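PDB 7KV2: RagB/SusD family nutrient uptake outer membrane protein from Bacteroides thetaiotaomicron, which probably binds beta-glucans at the outer membrane surface as the SusD-like glycan-binding protein of a nutrient uptake system. Local coordinates for residues D90-H95 / P104-Y109. Sequence-based numbering, arbitrary orientation.
Sequences DNQPWH and PTNMIY. With EDO (1,2-ethanediol), chain D.
Q92 and N106 are joined by one weak hydrogen bond, from N106 ND2 to Q92 OE1 at 3.0 Å. Its N-H...O angle is 148°, and the two amide planes stand 78° apart. The Q92 chain is extended, with CG anti to the backbone N (chi1 -177°), and this carries OE1 across to N106. With an alanine here, N106 ND2 would probably lose this acceptor, and the N106 amide would be freer to turn. A water makes a second polar link, donating to P93 O and, at 2.7 Å, to N106 O. The loop 104-109 folds back on the start of helix 92-98 before helix 110-130 begins, in the TPR-related SusD fold, where helices are the main regular structure. P93, in the first turn of helix 92-98, packs its CG against the amide oxygen of N106, 3.6 Å from OD1. The apolar contacts join P93, I108 and W94. P93 CB meets I108 CG2 at 4.0 Å. The same methyl comes obliquely to the W94 ring, nearest CD1. I108 N is buried here with no hydrogen-bond partner in the model. M73 of helix 70-75 touches both W94 and I108. On the loop itself, a 1,2-ethanediol, probably from the crystallisation liquor, takes a bond from M107 N through O1 (3.1 Å) and donates to P104 O.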
ATOM      1  N   ASP A  90      20.751   8.463   5.040  1.00 22.37           N
ATOM      2  CA  ASP A  90      19.867   7.908   6.105  1.00 22.75           C
ATOM      3  C   ASP A  90      18.773   7.110   5.400  1.00 21.51           C
ATOM      4  O   ASP A  90      18.023   7.726   4.643  1.00 21.67           O
ATOM      5  CB  ASP A  90      19.286   9.022   6.973  1.00 21.59           C
ATOM      6  CG  ASP A  90      18.723   8.535   8.305  1.00 22.67           C
ATOM      7  OD1 ASP A  90      18.746   7.335   8.525  1.00 21.48           O
ATOM      8  OD2 ASP A  90      18.233   9.383   9.074  1.00 19.86           O
ATOM      9  N   ASN A  91      18.724   5.784   5.547  1.00 20.96           N
ATOM     10  CA  ASN A  91      17.898   4.905   4.676  1.00 21.05           C
ATOM     11  C   ASN A  91      18.344   5.125   3.222  1.00 20.30           C
ATOM     12  O   ASN A  91      17.531   5.375   2.363  1.00 18.86           O
ATOM     13  CB  ASN A  91      16.376   5.055   4.917  1.00 24.54           C
ATOM     14  CG  ASN A  91      15.931   4.367   6.197  1.00 28.67           C
ATOM     15  OD1 ASN A  91      16.658   3.541   6.726  1.00 31.58           O
ATOM     16  ND2 ASN A  91      14.761   4.702   6.724  1.00 28.04           N
ATOM     17  N   GLN A  92      19.650   4.997   2.930  1.00 20.74           N
ATOM     18  CA  GLN A  92      20.190   5.344   1.591  1.00 19.64           C
ATOM     19  C   GLN A  92      19.477   4.581   0.497  1.00 18.62           C
ATOM     20  O   GLN A  92      19.261   5.130  -0.580  1.00 20.29           O
ATOM     21  CB  GLN A  92      21.707   5.079   1.524  1.00 21.92           C
ATOM     22  CG  GLN A  92      22.336   5.472   0.194  1.00 21.70           C
ATOM     23  CD  GLN A  92      23.839   5.495   0.348  1.00 25.91           C
ATOM     24  OE1 GLN A  92      24.426   4.767   1.152  1.00 26.33           O
ATOM     25  NE2 GLN A  92      24.464   6.371  -0.406  1.00 28.00           N
ATOM     26  N   PRO A  93      19.116   3.282   0.674  1.00 20.12           N
ATOM     27  CA  PRO A  93      18.430   2.552  -0.379  1.00 20.91           C
ATOM     28  C   PRO A  93      17.173   3.289  -0.847  1.00 21.42           C
ATOM     29  O   PRO A  93      16.876   3.231  -2.061  1.00 21.18           O
ATOM     30  CB  PRO A  93      18.128   1.174   0.238  1.00 22.65           C
ATOM     31  CG  PRO A  93      19.155   1.022   1.310  1.00 21.55           C
ATOM     32  CD  PRO A  93      19.380   2.420   1.843  1.00 22.43           C
ATOM     33  N   TRP A  94      16.470   3.987   0.066  1.00 20.78           N
ATOM     34  CA  TRP A  94      15.249   4.730  -0.338  1.00 19.99           C
ATOM     35  C   TRP A  94      15.636   5.894  -1.250  1.00 19.80           C
ATOM     36  O   TRP A  94      14.975   6.122  -2.280  1.00 18.88           O
ATOM     37  CB  TRP A  94      14.549   5.294   0.902  1.00 20.73           C
ATOM     38  CG  TRP A  94      14.035   4.314   1.909  1.00 19.89           C
ATOM     39  CD1 TRP A  94      14.309   2.991   2.089  1.00 21.65           C
ATOM     40  CD2 TRP A  94      13.169   4.674   2.988  1.00 22.16           C
ATOM     41  NE1 TRP A  94      13.638   2.494   3.186  1.00 21.82           N
ATOM     42  CE2 TRP A  94      12.964   3.529   3.780  1.00 22.80           C
ATOM     43  CE3 TRP A  94      12.535   5.865   3.335  1.00 24.39           C
ATOM     44  CZ2 TRP A  94      12.076   3.534   4.850  1.00 22.96           C
ATOM     45  CZ3 TRP A  94      11.697   5.882   4.420  1.00 22.81           C
ATOM     46  CH2 TRP A  94      11.476   4.725   5.162  1.00 25.09           C
ATOM     47  N   HIS A  95      16.682   6.618  -0.859  1.00 20.78           N
ATOM     48  CA  HIS A  95      17.176   7.781  -1.647  1.00 21.55           C
ATOM     49  C   HIS A  95      17.617   7.300  -3.036  1.00 21.26           C
ATOM     50  O   HIS A  95      17.240   7.929  -4.079  1.00 19.36           O
ATOM     51  CB  HIS A  95      18.283   8.480  -0.868  1.00 19.80           C
ATOM     52  CG  HIS A  95      17.804   9.187   0.326  1.00 21.31           C
ATOM     53  ND1 HIS A  95      17.159  10.412   0.219  1.00 20.76           N
ATOM     54  CD2 HIS A  95      17.878   8.880   1.643  1.00 19.79           C
ATOM     55  CE1 HIS A  95      16.867  10.825   1.442  1.00 19.47           C
ATOM     56  NE2 HIS A  95      17.308   9.932   2.342  1.00 19.44           N
ATOM     57  N   PRO A 104      22.277  -3.202  -6.620  1.00 27.59           N
ATOM     58  CA  PRO A 104      22.035  -4.497  -5.985  1.00 27.30           C
ATOM     59  C   PRO A 104      22.621  -4.667  -4.581  1.00 23.63           C
ATOM     60  O   PRO A 104      22.045  -5.392  -3.814  1.00 27.74           O
ATOM     61  CB  PRO A 104      22.767  -5.500  -6.915  1.00 28.40           C
ATOM     62  CG  PRO A 104      22.836  -4.826  -8.278  1.00 27.19           C
ATOM     63  CD  PRO A 104      22.788  -3.338  -7.996  1.00 29.58           C
ATOM     64  N   THR A 105      23.769  -4.047  -4.302  1.00 25.60           N
ATOM     65  CA  THR A 105      24.462  -4.093  -2.997  1.00 26.97           C
ATOM     66  C   THR A 105      23.995  -2.974  -2.042  1.00 27.29           C
ATOM     67  O   THR A 105      24.588  -2.871  -0.973  1.00 26.43           O
ATOM     68  CB  THR A 105      25.986  -4.036  -3.214  1.00 30.22           C
ATOM     69  OG1 THR A 105      26.256  -2.844  -3.941  1.00 30.81           O
ATOM     70  CG2 THR A 105      26.514  -5.263  -3.947  1.00 30.52           C
ATOM     71  N   ASN A 106      23.010  -2.140  -2.399  1.00 29.65           N
ATOM     72  CA  ASN A 106      22.488  -1.082  -1.482  1.00 30.71           C
ATOM     73  C   ASN A 106      20.992  -0.942  -1.775  1.00 28.96           C
ATOM     74  O   ASN A 106      20.565   0.148  -2.205  1.00 32.54           O
ATOM     75  CB  ASN A 106      23.211   0.263  -1.625  1.00 30.70           C
ATOM     76  CG  ASN A 106      23.242   1.108  -0.363  1.00 32.94           C
ATOM     77  OD1 ASN A 106      22.674   0.748   0.674  1.00 34.10           O
ATOM     78  ND2 ASN A 106      23.939   2.237  -0.435  1.00 32.21           N
ATOM     79  N   MET A 107      20.270  -2.048  -1.638  1.00 26.25           N
ATOM     80  CA  MET A 107      18.859  -2.151  -2.075  1.00 26.98           C
ATOM     81  C   MET A 107      17.998  -2.577  -0.888  1.00 26.44           C
ATOM     82  O   MET A 107      18.546  -3.043   0.111  1.00 25.20           O
ATOM     83  CB  MET A 107      18.694  -3.123  -3.237  1.00 26.64           C
ATOM     84  CG  MET A 107      18.295  -2.425  -4.530  1.00 28.22           C
ATOM     85  SD  MET A 107      16.594  -1.696  -4.340  1.00 31.39           S
ATOM     86  CE  MET A 107      15.638  -3.202  -4.305  1.00 25.26           C
ATOM     87  N   ILE A 108      16.691  -2.314  -0.954  1.00 23.14           N
ATOM     88  CA  ILE A 108      15.774  -2.819   0.086  1.00 22.90           C
ATOM     89  C   ILE A 108      15.702  -4.338  -0.096  1.00 23.61           C
ATOM     90  O   ILE A 108      15.811  -4.832  -1.250  1.00 26.31           O
ATOM     91  CB  ILE A 108      14.414  -2.094   0.051  1.00 20.72           C
ATOM     92  CG1 ILE A 108      13.719  -2.152  -1.301  1.00 21.96           C
ATOM     93  CG2 ILE A 108      14.642  -0.678   0.514  1.00 18.89           C
ATOM     94  CD1 ILE A 108      12.204  -2.085  -1.211  1.00 22.92           C
ATOM     95  N   TYR A 109      15.583  -5.033   1.013  1.00 23.24           N
ATOM     96  CA  TYR A 109      15.587  -6.521   1.056  1.00 25.23           C
ATOM     97  C   TYR A 109      14.477  -7.045   1.988  1.00 23.69           C
ATOM     98  O   TYR A 109      13.997  -8.170   1.771  1.00 24.77           O
ATOM     99  CB  TYR A 109      17.012  -6.935   1.443  1.00 26.76           C
ATOM    100  CG  TYR A 109      17.415  -8.363   1.161  1.00 28.10           C
ATOM    101  CD1 TYR A 109      16.598  -9.236   0.464  1.00 27.73           C
ATOM    102  CD2 TYR A 109      18.646  -8.823   1.603  1.00 28.68           C
ATOM    103  CE1 TYR A 109      16.985 -10.551   0.241  1.00 29.09           C
ATOM    104  CE2 TYR A 109      19.050 -10.128   1.369  1.00 28.81           C
ATOM    105  CZ  TYR A 109      18.212 -10.993   0.696  1.00 29.38           C
ATOM    106  OH  TYR A 109      18.591 -12.287   0.436  1.00 34.25           O
TER
HETATM  107  C1  EDO D 603      20.783  -5.810  -0.433  1.00 33.28           C
HETATM  108  O1  EDO D 603      21.520  -4.769  -0.954  1.00 29.70           O
HETATM  109  C2  EDO D 603      21.655  -6.957  -0.092  1.00 35.56           C
HETATM  110  O2  EDO D 603      22.061  -7.653  -1.248  1.00 32.93           O
HETATM  111  O   HOH W   1      18.548   1.136  -3.684  1.00 30.54           O